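PDB 1VR9: CBS domain protein/ACT domain protein from Thermotoga maritima, which is of unknown function but pairs two CBS domains with an ACT domain, and may bind or transport magnesium ions. Local coordinates for residues Leu96-His101 / His122-Ala127; Glu46-Asp51 / Tyr105-Asp110. All blocks are in the same frame, centred on the assembly; numbering follows the deposited sequence.

Contact 1. Residues Leu96-His101 / His122-Ala127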
loop_
_atom_site.group_PDB
_atom_site.type_symbol
_atom_site.label_atom_id
_atom_site.label_comp_id
_atom_site.label_asym_id
_atom_site.label_seq_id
_atom_site.Cartn_x
_atom_site.Cartn_y
_atom_site.Cartn_z
ATOM N N LEU A 96 -0.040 -14.915 1.669
ATOM C CA LEU A 96 0.661 -15.186 0.427
ATOM C C LEU A 96 1.280 -13.930 -0.213
ATOM O O LEU A 96 2.335 -14.015 -0.844
ATOM C CB LEU A 96 -0.285 -15.881 -0.569
ATOM C CG LEU A 96 0.293 -16.282 -1.928
ATOM C CD1 LEU A 96 1.007 -17.604 -1.796
ATOM C CD2 LEU A 96 -0.802 -16.331 -3.002
ATOM N N LEU A 97 0.593 -12.793 -0.131
ATOM C CA LEU A 97 1.123 -11.534 -0.675
ATOM C C LEU A 97 2.295 -11.020 0.170
ATOM O O LEU A 97 3.291 -10.561 -0.388
ATOM C CB LEU A 97 0.062 -10.443 -0.765
ATOM C CG LEU A 97 -0.934 -10.480 -1.927
ATOM C CD1 LEU A 97 -0.236 -10.158 -3.238
ATOM C CD2 LEU A 97 -1.617 -11.807 -2.030
ATOM N N PHE A 98 2.171 -11.064 1.497
ATOM C CA PHE A 98 3.280 -10.633 2.365
ATOM C C PHE A 98 4.515 -11.536 2.215
ATOM O O PHE A 98 5.644 -11.070 2.347
ATOM C CB PHE A 98 2.871 -10.489 3.845
ATOM C CG PHE A 98 2.010 -9.264 4.149
ATOM C CD1 PHE A 98 2.495 -7.975 3.941
ATOM C CD2 PHE A 98 0.753 -9.406 4.745
ATOM C CE1 PHE A 98 1.743 -6.862 4.272
ATOM C CE2 PHE A 98 -0.009 -8.310 5.061
ATOM C CZ PHE A 98 0.466 -7.026 4.817
ATOM N N LEU A 99 4.309 -12.805 1.915
ATOM C CA LEU A 99 5.423 -13.710 1.611
ATOM C C LEU A 99 6.156 -13.270 0.347
ATOM O O LEU A 99 7.386 -13.361 0.268
ATOM C CB LEU A 99 4.928 -15.139 1.460
ATOM C CG LEU A 99 6.012 -16.144 1.056
ATOM C CD1 LEU A 99 7.001 -16.329 2.185
ATOM C CD2 LEU A 99 5.372 -17.464 0.664
ATOM N N GLU A 100 5.401 -12.806 -0.650
ATOM C CA GLU A 100 5.981 -12.251 -1.871
ATOM C C GLU A 100 6.744 -10.943 -1.632
ATOM O O GLU A 100 7.888 -10.800 -2.101
ATOM C CB GLU A 100 4.901 -12.036 -2.944
ATOM C CG GLU A 100 4.377 -13.340 -3.569
ATOM C CD GLU A 100 3.232 -13.129 -4.544
ATOM O OE1 GLU A 100 3.098 -12.021 -5.108
ATOM O OE2 GLU A 100 2.449 -14.083 -4.760
ATOM N N HIS A 101 6.131 -10.014 -0.875
ATOM C CA HIS A 101 6.726 -8.711 -0.565
ATOM C C HIS A 101 6.370 -8.238 0.848
ATOM O O HIS A 101 5.184 -8.010 1.161
ATOM C CB HIS A 101 6.222 -7.681 -1.575
ATOM C CG HIS A 101 6.464 -8.060 -3.005
ATOM N ND1 HIS A 101 7.708 -8.002 -3.593
ATOM C CD2 HIS A 101 5.610 -8.476 -3.967
ATOM C CE1 HIS A 101 7.613 -8.385 -4.854
ATOM N NE2 HIS A 101 6.350 -8.672 -5.112
ATOM N N HIS A 122 1.428 -4.860 10.488
ATOM C CA HIS A 122 1.189 -4.973 11.925
ATOM C C HIS A 122 -0.170 -5.598 12.185
ATOM O O HIS A 122 -0.288 -6.555 12.941
ATOM C CB HIS A 122 1.271 -3.592 12.576
ATOM C CG HIS A 122 0.849 -3.568 14.007
ATOM N ND1 HIS A 122 -0.449 -3.306 14.389
ATOM C CD2 HIS A 122 1.546 -3.768 15.148
ATOM C CE1 HIS A 122 -0.531 -3.342 15.709
ATOM N NE2 HIS A 122 0.666 -3.614 16.199
ATOM N N ASP A 123 -1.211 -5.045 11.554
ATOM C CA ASP A 123 -2.581 -5.539 11.787
ATOM C C ASP A 123 -2.770 -6.971 11.278
ATOM O O ASP A 123 -3.470 -7.772 11.903
ATOM C CB ASP A 123 -3.608 -4.583 11.168
ATOM C CG ASP A 123 -3.721 -3.271 11.939
ATOM O OD1 ASP A 123 -3.092 -3.137 13.016
ATOM O OD2 ASP A 123 -4.456 -2.367 11.482
ATOM N N PHE A 124 -2.127 -7.310 10.172
ATOM C CA PHE A 124 -2.088 -8.700 9.735
ATOM C C PHE A 124 -1.503 -9.640 10.784
ATOM O O PHE A 124 -2.040 -10.718 11.023
ATOM C CB PHE A 124 -1.310 -8.829 8.432
ATOM C CG PHE A 124 -1.051 -10.242 8.010
ATOM C CD1 PHE A 124 -2.051 -11.005 7.416
ATOM C CD2 PHE A 124 0.209 -10.792 8.153
ATOM C CE1 PHE A 124 -1.803 -12.297 7.009
ATOM C CE2 PHE A 124 0.460 -12.099 7.757
ATOM C CZ PHE A 124 -0.555 -12.847 7.191
ATOM N N LEU A 125 -0.390 -9.260 11.408
ATOM C CA LEU A 125 0.184 -10.084 12.457
ATOM C C LEU A 125 -0.749 -10.213 13.658
ATOM O O LEU A 125 -0.822 -11.268 14.261
ATOM C CB LEU A 125 1.555 -9.554 12.875
ATOM C CG LEU A 125 2.582 -9.650 11.735
ATOM C CD1 LEU A 125 3.901 -9.005 12.196
ATOM C CD2 LEU A 125 2.838 -11.101 11.282
ATOM N N GLU A 126 -1.443 -9.128 13.995
ATOM C CA GLU A 126 -2.441 -9.141 15.064
ATOM C C GLU A 126 -3.567 -10.124 14.742
ATOM O O GLU A 126 -4.089 -10.796 15.663
ATOM C CB GLU A 126 -2.975 -7.719 15.275
ATOM C CG GLU A 126 -3.867 -7.517 16.495
ATOM C CD GLU A 126 -4.077 -6.036 16.788
ATOM O OE1 GLU A 126 -3.865 -5.213 15.864
ATOM O OE2 GLU A 126 -4.456 -5.700 17.926
ATOM N N ALA A 127 -3.947 -10.214 13.463
ATOM C CA ALA A 127 -4.928 -11.214 13.031
ATOM C C ALA A 127 -4.420 -12.619 13.334
ATOM O O ALA A 127 -5.152 -13.429 13.875
ATOM C CB ALA A 127 -5.243 -11.091 11.578
#
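In the second CBS domain of the pair, F98 on helix 91-100 and F124 on helix 121-130 bridge two helices whose backbones stay well apart, the CA atoms of F98 and F124 being 9.3 Å from each other. The two rings meet at a slant, planes inclined at 44° and centroids 5.0 Å apart. One side of the F98 ring does the touching: its CD2 lies over one face of the F124 ring, displaced toward the rim and 3.7 Å from CD2 of F124. The neighbouring CE2 of F98 reaches back to the root of the other side chain, 3.7 Å from F124 CB. The two side chains thus run past each other in opposite directions. F124 stretches across because its CG stands anti to the backbone N (chi1 172°), which carries the ring in among I91, A94 and L95 of helix 91-100. This is the helical layer of a CBS domain, two helices packed on a small sheet that includes strand 105-109. Cutting F124 back to an alanine is likely to open a gap between the helices and leave the F98 ring without the face it leans on. At the outer side of helix 121-130, H122 ND1 donates to D123 OD1 (3.0 Å); the oxygen lies near the imidazole plane and is met on the anti side of the carboxylate, well out of the carboxylate's own plane.

Contact 2. Residues Glu46-Asp51 / Tyr105-Asp110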
loop_
_atom_site.group_PDB
_atom_site.type_symbol
_atom_site.label_atom_id
_atom_site.label_comp_id
_atom_site.label_asym_id
_atom_site.label_seq_id
_atom_site.Cartn_x
_atom_site.Cartn_y
_atom_site.Cartn_z
ATOM N N GLU A 46 7.283 3.259 2.309
ATOM C CA GLU A 46 6.344 2.849 1.247
ATOM C C GLU A 46 5.231 3.896 1.133
ATOM O O GLU A 46 4.792 4.456 2.142
ATOM C CB GLU A 46 5.694 1.514 1.616
ATOM C CG GLU A 46 4.632 1.049 0.607
ATOM C CD GLU A 46 3.738 -0.071 1.115
ATOM O OE1 GLU A 46 3.932 -0.485 2.248
ATOM O OE2 GLU A 46 2.881 -0.558 0.353
ATOM N N CYS A 47 4.747 4.135 -0.099
ATOM C CA CYS A 47 3.588 4.966 -0.348
ATOM C C CYS A 47 2.739 4.214 -1.357
ATOM O O CYS A 47 3.279 3.743 -2.361
ATOM C CB CYS A 47 4.019 6.303 -0.939
ATOM S SG CYS A 47 2.778 7.569 -0.768
ATOM N N ILE A 48 1.454 4.076 -1.084
ATOM C CA ILE A 48 0.532 3.436 -2.029
ATOM C C ILE A 48 0.090 4.494 -3.052
ATOM O O ILE A 48 -0.166 5.647 -2.692
ATOM C CB ILE A 48 -0.679 2.778 -1.289
ATOM C CG1 ILE A 48 -0.178 1.574 -0.460
ATOM C CG2 ILE A 48 -1.759 2.357 -2.256
ATOM C CD1 ILE A 48 -1.237 0.898 0.411
ATOM N N VAL A 49 -0.034 4.107 -4.308
ATOM C CA VAL A 49 -0.379 5.081 -5.355
ATOM C C VAL A 49 -1.708 4.741 -6.024
ATOM O O VAL A 49 -1.982 3.583 -6.332
ATOM C CB VAL A 49 0.738 5.139 -6.443
ATOM C CG1 VAL A 49 0.390 6.148 -7.499
ATOM C CG2 VAL A 49 2.120 5.455 -5.836
ATOM N N LYS A 50 -2.527 5.760 -6.263
ATOM C CA LYS A 50 -3.749 5.569 -7.047
ATOM C C LYS A 50 -3.743 6.520 -8.244
ATOM O O LYS A 50 -2.959 7.466 -8.308
ATOM C CB LYS A 50 -4.997 5.730 -6.182
ATOM C CG LYS A 50 -5.210 7.107 -5.682
ATOM C CD LYS A 50 -6.403 7.224 -4.775
ATOM C CE LYS A 50 -6.410 8.590 -4.143
ATOM N NZ LYS A 50 -7.643 8.887 -3.362
ATOM N N ASP A 51 -4.610 6.259 -9.209
ATOM C CA ASP A 51 -4.730 7.141 -10.351
ATOM C C ASP A 51 -5.850 8.149 -10.070
ATOM O O ASP A 51 -6.374 8.179 -8.961
ATOM C CB ASP A 51 -4.964 6.325 -11.613
ATOM C CG ASP A 51 -6.327 5.666 -11.658
ATOM O OD1 ASP A 51 -7.237 6.046 -10.884
ATOM O OD2 ASP A 51 -6.501 4.771 -12.518
ATOM N N TYR A 105 2.373 -1.937 4.264
ATOM C CA TYR A 105 0.978 -1.783 3.920
ATOM C C TYR A 105 0.628 -2.512 2.631
ATOM O O TYR A 105 1.282 -2.318 1.589
ATOM C CB TYR A 105 0.605 -0.305 3.784
ATOM C CG TYR A 105 0.864 0.501 5.014
ATOM C CD1 TYR A 105 -0.110 0.632 5.986
ATOM C CD2 TYR A 105 2.067 1.181 5.194
ATOM C CE1 TYR A 105 0.105 1.398 7.129
ATOM C CE2 TYR A 105 2.293 1.940 6.333
ATOM C CZ TYR A 105 1.312 2.055 7.287
ATOM O OH TYR A 105 1.552 2.821 8.421
ATOM N N LEU A 106 -0.372 -3.381 2.726
ATOM C CA LEU A 106 -0.881 -4.162 1.605
ATOM C C LEU A 106 -2.155 -3.483 1.041
ATOM O O LEU A 106 -3.163 -3.302 1.756
ATOM C CB LEU A 106 -1.173 -5.600 2.049
ATOM C CG LEU A 106 -1.926 -6.503 1.082
ATOM C CD1 LEU A 106 -1.151 -6.736 -0.192
ATOM C CD2 LEU A 106 -2.238 -7.828 1.737
ATOM N N PRO A 107 -2.099 -3.037 -0.222
ATOM C CA PRO A 107 -3.279 -2.438 -0.830
ATOM C C PRO A 107 -4.485 -3.378 -0.888
ATOM O O PRO A 107 -4.321 -4.577 -1.131
ATOM C CB PRO A 107 -2.790 -2.071 -2.247
ATOM C CG PRO A 107 -1.370 -1.902 -2.114
ATOM C CD PRO A 107 -0.946 -2.965 -1.135
ATOM N N VAL A 108 -5.664 -2.824 -0.616
ATOM C CA VAL A 108 -6.949 -3.526 -0.707
ATOM C C VAL A 108 -7.811 -2.867 -1.769
ATOM O O VAL A 108 -7.967 -1.648 -1.786
ATOM C CB VAL A 108 -7.695 -3.527 0.658
ATOM C CG1 VAL A 108 -9.050 -4.199 0.547
ATOM C CG2 VAL A 108 -6.815 -4.198 1.723
ATOM N N VAL A 109 -8.375 -3.677 -2.646
ATOM C CA VAL A 109 -9.133 -3.151 -3.780
ATOM C C VAL A 109 -10.506 -3.820 -3.892
ATOM O O VAL A 109 -10.747 -4.885 -3.310
ATOM C CB VAL A 109 -8.354 -3.301 -5.123
ATOM C CG1 VAL A 109 -7.014 -2.573 -5.078
ATOM C CG2 VAL A 109 -8.156 -4.753 -5.461
ATOM N N ASP A 110 -11.405 -3.179 -4.639
ATOM C CA ASP A 110 -12.704 -3.773 -4.972
ATOM C C ASP A 110 -12.595 -4.469 -6.323
ATOM O O ASP A 110 -11.509 -4.586 -6.880
ATOM C CB ASP A 110 -13.842 -2.725 -4.920
ATOM C CG ASP A 110 -13.783 -1.704 -6.047
ATOM O OD1 ASP A 110 -13.026 -1.890 -7.022
ATOM O OD2 ASP A 110 -14.538 -0.702 -5.974
#
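The interface between the two CBS domains of the pair brings E46 and I48 of strand 46-50 against Y105 and P107 of strand 105-109, the middle strands of their respective three-stranded sheets. E46 sends its carboxylate to the backbone of Y105: the amide N of Y105 donates to E46 OE1 (2.9 Å, N-H...O angle 144°), meeting it on the syn side and a little out of the carboxylate plane. OE2 of E46 sits just 2.7 Å from the carbonyl O of Y105. An extended chain, its CG turned away from the backbone N (chi1 176°), gives the acid this reach. OE1 also comes up to the rim of the Y105 ring at CD2, and E103 brings a second carboxylate close to it, which may raise the affinity of the acid for a proton. The strands run nearly parallel, at 14°, but their axes are 8.4 Å apart, so side chains fill the space between the sheets, as in the pseudo-twofold pairing of a CBS tandem. There the CD1 methyl of I48 reaches P107 CG (3.8 Å) and also touches CB of Y105 (4.0 Å), its side chain crossing that of Y105 at about a right angle. L115 and A118 of strand 115-120 pack on I48 as well, while F56 of strand 56-61 packs on P107.

The centres of contacts 1 and 2 lie about 14 Å apart, and strand 105-109 connects them. Contact 2 is near the middle of the chain, where the sheets of the two CBS domains face each other; contact 1 is farther out, wholly within the second domain. Along the chain the segments alternate, 46-51, 96-101, 105-110, 122-127. Helix 91-100 is followed by strand 105-109, and L106 packs back on it, with its CB 3.5 Å from F98 CZ and its CD1 3.9 Å from L97 CB. Through L106 the strand joins the second domain's helical layer to the domain interface, with helix 91-100 on one side and the first domain on the other.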